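Foldase protein PrsA (Streptococcus pneumoniae, PDB 5TVL) probably assists the folding of secreted proteins outside the cell membrane, as a lipoprotein of the parvulin-type peptidyl-prolyl cis-trans isomerase family. Local coordinates at residues 116-128 / 156-170. Numbering follows the deposited sequence.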
loop_
_atom_site.group_PDB
_atom_site.type_symbol
_atom_site.label_atom_id
_atom_site.label_comp_id
_atom_site.label_asym_id
_atom_site.label_seq_id
_atom_site.Cartn_x
_atom_site.Cartn_y
_atom_site.Cartn_z
ATOM N N TYR A 116 7.849 -6.255 15.793
ATOM C CA TYR A 116 8.499 -4.944 15.907
ATOM C C TYR A 116 9.946 -5.058 16.388
ATOM O O TYR A 116 10.245 -5.839 17.287
ATOM C CB TYR A 116 7.703 -4.045 16.858
ATOM C CG TYR A 116 8.318 -2.688 17.138
ATOM C CD1 TYR A 116 8.126 -1.615 16.267
ATOM C CD2 TYR A 116 9.078 -2.471 18.289
ATOM C CE1 TYR A 116 8.681 -0.368 16.531
ATOM C CE2 TYR A 116 9.636 -1.233 18.559
ATOM C CZ TYR A 116 9.437 -0.186 17.681
ATOM O OH TYR A 116 9.993 1.039 17.959
ATOM N N THR A 117 10.819 -4.252 15.782
ATOM C CA THR A 117 12.229 -4.137 16.157
ATOM C C THR A 117 12.466 -2.674 16.555
ATOM O O THR A 117 12.094 -1.771 15.801
ATOM C CB THR A 117 13.153 -4.509 14.980
ATOM O OG1 THR A 117 12.696 -5.723 14.374
ATOM C CG2 THR A 117 14.591 -4.693 15.438
ATOM N N PRO A 118 13.084 -2.430 17.731
ATOM C CA PRO A 118 13.187 -1.061 18.250
ATOM C C PRO A 118 14.186 -0.179 17.497
ATOM O O PRO A 118 14.862 -0.649 16.577
ATOM C CB PRO A 118 13.639 -1.280 19.695
ATOM C CG PRO A 118 14.467 -2.514 19.622
ATOM C CD PRO A 118 13.784 -3.390 18.607
ATOM N N ASP A 119 14.261 1.092 17.895
ATOM C CA ASP A 119 15.119 2.076 17.225
ATOM C C ASP A 119 16.573 1.615 17.150
ATOM O O ASP A 119 17.147 1.191 18.150
ATOM C CB ASP A 119 15.048 3.457 17.914
ATOM C CG ASP A 119 13.897 4.322 17.400
ATOM O OD1 ASP A 119 13.729 4.441 16.167
ATOM O OD2 ASP A 119 13.169 4.905 18.231
ATOM N N VAL A 120 17.137 1.669 15.948
ATOM C CA VAL A 120 18.565 1.466 15.733
ATOM C C VAL A 120 19.099 2.683 14.979
ATOM O O VAL A 120 18.443 3.197 14.071
ATOM C CB VAL A 120 18.873 0.147 14.972
ATOM C CG1 VAL A 120 18.129 -1.019 15.612
ATOM C CG2 VAL A 120 18.535 0.236 13.487
ATOM N N THR A 121 20.268 3.164 15.388
ATOM C CA THR A 121 20.973 4.206 14.654
ATOM C C THR A 121 21.906 3.528 13.655
ATOM O O THR A 121 22.413 2.429 13.904
ATOM C CB THR A 121 21.773 5.123 15.597
ATOM O OG1 THR A 121 20.930 5.552 16.674
ATOM C CG2 THR A 121 22.300 6.349 14.852
ATOM N N ALA A 122 22.110 4.181 12.518
ATOM C CA ALA A 122 22.983 3.661 11.471
ATOM C C ALA A 122 23.351 4.764 10.502
ATOM O O ALA A 122 22.725 5.825 10.495
ATOM C CB ALA A 122 22.302 2.520 10.726
ATOM N N GLN A 123 24.371 4.499 9.690
ATOM C CA GLN A 123 24.804 5.413 8.640
ATOM C C GLN A 123 24.616 4.731 7.292
ATOM O O GLN A 123 25.062 3.598 7.110
ATOM C CB GLN A 123 26.267 5.803 8.846
ATOM C CG GLN A 123 26.522 6.560 10.142
ATOM C CD GLN A 123 27.996 6.686 10.470
ATOM O OE1 GLN A 123 28.826 6.889 9.584
ATOM N NE2 GLN A 123 28.330 6.573 11.750
ATOM N N ILE A 124 23.949 5.417 6.362
ATOM C CA ILE A 124 23.661 4.869 5.031
ATOM C C ILE A 124 24.365 5.676 3.944
ATOM O O ILE A 124 24.660 6.856 4.133
ATOM C CB ILE A 124 22.139 4.776 4.736
ATOM C CG1 ILE A 124 21.446 6.146 4.811
ATOM C CG2 ILE A 124 21.469 3.807 5.702
ATOM C CD1 ILE A 124 20.018 6.129 4.304
ATOM N N ILE A 125 24.642 5.018 2.818
ATOM C CA ILE A 125 25.225 5.657 1.630
ATOM C C ILE A 125 24.451 5.188 0.389
ATOM O O ILE A 125 24.669 4.075 -0.094
ATOM C CB ILE A 125 26.737 5.329 1.470
ATOM C CG1 ILE A 125 27.501 5.640 2.763
ATOM C CG2 ILE A 125 27.343 6.108 0.302
ATOM C CD1 ILE A 125 28.974 5.294 2.724
ATOM N N ARG A 126 23.548 6.033 -0.111
ATOM C CA ARG A 126 22.801 5.743 -1.343
ATOM C C ARG A 126 23.638 6.108 -2.578
ATOM O O ARG A 126 24.329 7.128 -2.584
ATOM C CB ARG A 126 21.471 6.498 -1.363
ATOM C CG ARG A 126 20.490 5.995 -2.411
ATOM C CD ARG A 126 19.142 6.692 -2.297
ATOM N NE ARG A 126 19.210 8.102 -2.684
ATOM C CZ ARG A 126 18.182 8.951 -2.664
ATOM N NH1 ARG A 126 16.970 8.556 -2.274
ATOM N NH2 ARG A 126 18.367 10.215 -3.039
ATOM N N LEU A 127 23.565 5.271 -3.613
ATOM C CA LEU A 127 24.364 5.424 -4.835
ATOM C C LEU A 127 23.528 5.131 -6.084
ATOM O O LEU A 127 22.593 4.325 -6.040
ATOM C CB LEU A 127 25.568 4.483 -4.782
ATOM C CG LEU A 127 26.693 4.903 -3.822
ATOM C CD1 LEU A 127 27.108 3.759 -2.905
ATOM C CD2 LEU A 127 27.888 5.465 -4.579
ATOM N N ASN A 128 23.874 5.789 -7.190
ATOM C CA ASN A 128 23.173 5.617 -8.467
ATOM C C ASN A 128 23.749 4.467 -9.285
ATOM O O ASN A 128 22.998 3.682 -9.850
ATOM C CB ASN A 128 23.212 6.913 -9.288
ATOM C CG ASN A 128 22.422 8.035 -8.637
ATOM O OD1 ASN A 128 22.348 8.123 -7.411
ATOM N ND2 ASN A 128 21.821 8.894 -9.454
ATOM N N THR A 156 24.323 9.947 -2.459
ATOM C CA THR A 156 23.305 10.673 -3.229
ATOM C C THR A 156 22.179 11.216 -2.343
ATOM O O THR A 156 21.591 12.253 -2.661
ATOM C CB THR A 156 22.663 9.774 -4.313
ATOM O OG1 THR A 156 23.686 9.118 -5.071
ATOM C CG2 THR A 156 21.774 10.595 -5.259
ATOM N N ASP A 157 21.865 10.506 -1.260
ATOM C CA ASP A 157 20.835 10.948 -0.318
ATOM C C ASP A 157 21.331 12.216 0.383
ATOM O O ASP A 157 22.122 12.149 1.327
ATOM C CB ASP A 157 20.494 9.835 0.692
ATOM C CG ASP A 157 19.198 10.099 1.470
ATOM O OD1 ASP A 157 18.695 11.244 1.489
ATOM O OD2 ASP A 157 18.672 9.138 2.071
ATOM N N GLU A 158 20.866 13.366 -0.109
ATOM C CA GLU A 158 21.278 14.677 0.410
ATOM C C GLU A 158 20.785 14.945 1.838
ATOM O O GLU A 158 21.374 15.764 2.543
ATOM C CB GLU A 158 20.792 15.806 -0.513
ATOM C CG GLU A 158 21.378 15.799 -1.923
ATOM C CD GLU A 158 22.769 16.408 -2.001
ATOM O OE1 GLU A 158 23.706 15.841 -1.407
ATOM O OE2 GLU A 158 22.928 17.448 -2.672
ATOM N N LYS A 159 19.715 14.259 2.253
ATOM C CA LYS A 159 19.176 14.384 3.614
ATOM C C LYS A 159 20.141 13.802 4.649
ATOM O O LYS A 159 20.442 14.446 5.655
ATOM C CB LYS A 159 17.805 13.694 3.740
ATOM C CG LYS A 159 16.726 14.127 2.743
ATOM C CD LYS A 159 16.545 15.638 2.617
ATOM C CE LYS A 159 16.120 16.286 3.925
ATOM N NZ LYS A 159 15.877 17.743 3.758
ATOM N N THR A 160 20.627 12.590 4.388
ATOM C CA THR A 160 21.561 11.907 5.290
ATOM C C THR A 160 23.006 12.404 5.158
ATOM O O THR A 160 23.750 12.384 6.138
ATOM C CB THR A 160 21.543 10.376 5.081
ATOM O OG1 THR A 160 22.025 10.054 3.770
ATOM C CG2 THR A 160 20.133 9.820 5.263
ATOM N N LYS A 161 23.391 12.850 3.959
ATOM C CA LYS A 161 24.772 13.287 3.669
ATOM C C LYS A 161 25.301 14.379 4.613
ATOM O O LYS A 161 26.490 14.384 4.943
ATOM C CB LYS A 161 24.893 13.776 2.215
ATOM C CG LYS A 161 26.320 13.870 1.696
ATOM C CD LYS A 161 26.378 14.436 0.283
ATOM C CE LYS A 161 26.374 15.959 0.272
ATOM N NZ LYS A 161 27.642 16.565 0.768
ATOM N N GLU A 162 24.418 15.283 5.045
ATOM C CA GLU A 162 24.805 16.424 5.891
ATOM C C GLU A 162 25.289 16.016 7.287
ATOM O O GLU A 162 26.220 16.624 7.819
ATOM C CB GLU A 162 23.644 17.422 6.037
ATOM C CG GLU A 162 23.112 18.022 4.737
ATOM C CD GLU A 162 24.174 18.714 3.899
ATOM O OE1 GLU A 162 25.119 19.294 4.474
ATOM O OE2 GLU A 162 24.058 18.682 2.657
ATOM N N ASN A 163 24.663 14.988 7.861
ATOM C CA ASN A 163 24.988 14.508 9.211
ATOM C C ASN A 163 25.868 13.237 9.191
ATOM O O ASN A 163 25.767 12.389 10.085
ATOM C CB ASN A 163 23.677 14.263 9.982
ATOM C CG ASN A 163 23.825 14.463 11.484
ATOM O OD1 ASN A 163 24.202 15.543 11.943
ATOM N ND2 ASN A 163 23.508 13.429 12.257
ATOM N N GLY A 164 26.743 13.119 8.188
ATOM C CA GLY A 164 27.618 11.953 8.037
ATOM C C GLY A 164 26.893 10.654 7.724
ATOM O O GLY A 164 27.291 9.587 8.196
ATOM N N GLY A 165 25.822 10.744 6.936
ATOM C CA GLY A 165 25.010 9.580 6.575
ATOM C C GLY A 165 24.080 9.027 7.650
ATOM O O GLY A 165 23.337 8.085 7.376
ATOM N N GLU A 166 24.076 9.622 8.846
ATOM C CA GLU A 166 23.428 9.016 10.017
ATOM C C GLU A 166 21.903 9.077 9.955
ATOM O O GLU A 166 21.332 10.025 9.413
ATOM C CB GLU A 166 23.918 9.677 11.318
ATOM C CG GLU A 166 23.410 9.003 12.592
ATOM C CD GLU A 166 24.111 9.488 13.849
ATOM O OE1 GLU A 166 25.352 9.371 13.923
ATOM O OE2 GLU A 166 23.416 9.969 14.770
ATOM N N ILE A 167 21.262 8.057 10.524
ATOM C CA ILE A 167 19.803 7.987 10.615
ATOM C C ILE A 167 19.367 6.988 11.694
ATOM O O ILE A 167 20.031 5.974 11.910
ATOM C CB ILE A 167 19.167 7.622 9.246
ATOM C CG1 ILE A 167 17.636 7.726 9.307
ATOM C CG2 ILE A 167 19.605 6.234 8.779
ATOM C CD1 ILE A 167 16.981 7.914 7.954
ATOM N N THR A 168 18.256 7.301 12.365
ATOM C CA THR A 168 17.616 6.417 13.343
ATOM C C THR A 168 16.279 5.935 12.769
ATOM O O THR A 168 15.574 6.712 12.121
ATOM C CB THR A 168 17.375 7.157 14.676
ATOM O OG1 THR A 168 18.616 7.682 15.163
ATOM C CG2 THR A 168 16.784 6.231 15.735
ATOM N N PHE A 169 15.938 4.662 12.996
ATOM C CA PHE A 169 14.662 4.100 12.513
ATOM C C PHE A 169 14.197 2.826 13.233
ATOM O O PHE A 169 15.008 2.055 13.744
ATOM C CB PHE A 169 14.714 3.845 10.995
ATOM C CG PHE A 169 15.870 2.989 10.541
ATOM C CD1 PHE A 169 17.085 3.569 10.182
ATOM C CD2 PHE A 169 15.738 1.605 10.434
ATOM C CE1 PHE A 169 18.148 2.784 9.748
ATOM C CE2 PHE A 169 16.798 0.817 10.003
ATOM C CZ PHE A 169 18.004 1.407 9.657
ATOM N N ASP A 170 12.877 2.636 13.262
ATOM C CA ASP A 170 12.248 1.397 13.719
ATOM C C ASP A 170 12.182 0.419 12.554
ATOM O O ASP A 170 12.602 0.729 11.442
ATOM C CB ASP A 170 10.806 1.652 14.186
ATOM C CG ASP A 170 10.714 2.588 15.361
ATOM O OD1 ASP A 170 11.534 2.467 16.291
ATOM O OD2 ASP A 170 9.789 3.426 15.372
#
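Phe169 turns one ring face to Val120, whose CG2 lies 4.2 Å from the ring centroid and 23° off its normal, a CH-pi contact displaced toward the rim. The ring gets there because CG sits between its own backbone N and carbonyl carbon (chi1 54°), and CE1 also comes near Ala122 CB. Val120, Ala122, Ile167 and Phe169 share one face of the sheet; Thr121, Gln123, Glu166 and Thr168 occupy the other, where the Thr121 and Thr168 hydroxyls are joined by a weak hydrogen bond and Thr121 CG2 packs on Glu166 CG.

Antiparallel pairing holds strands 120-127 and 166-169 together through hydrogen-bonded pairs at Val120-Phe169 and Ala122-Ile167. Ile167 N reaches Ala122 O at 2.7 Å, nearly in line with the carbonyl bond. Ile124 N donates to Gly165 O (2.9 Å) from above its carbonyl plane; Gly165 is part of the type I' turn from Asn163 to Glu166. Toward the C-terminal end of 120-127, Ile124 CD1 rests on Thr160 CG2, and Thr156, at the start of the other segment, donates from N to Arg126 O and from OG1 to Asn128 OD1. Asp157 CB lies 3.9 Å above the plane of the Arg126 guanidinium, offset toward its rim, while Arg126 NH2 hydrogen-bonds to Tyr204 OH of the second subunit.

Strand 166-169 is outermost within the chain in the four-stranded antiparallel sheet of the parvulin-type domain; strand 207-216 flanks 120-127 across from it, and helix 147-154 packs against Gln123 and Ile125. Past the strand, Asp170 OD1 receives a weak bond from Tyr116 OH (2.7 Å), and Asp119 brings a like charge close to it. The strand pairing itself thus rests on neutral backbone bonds and apolar contact.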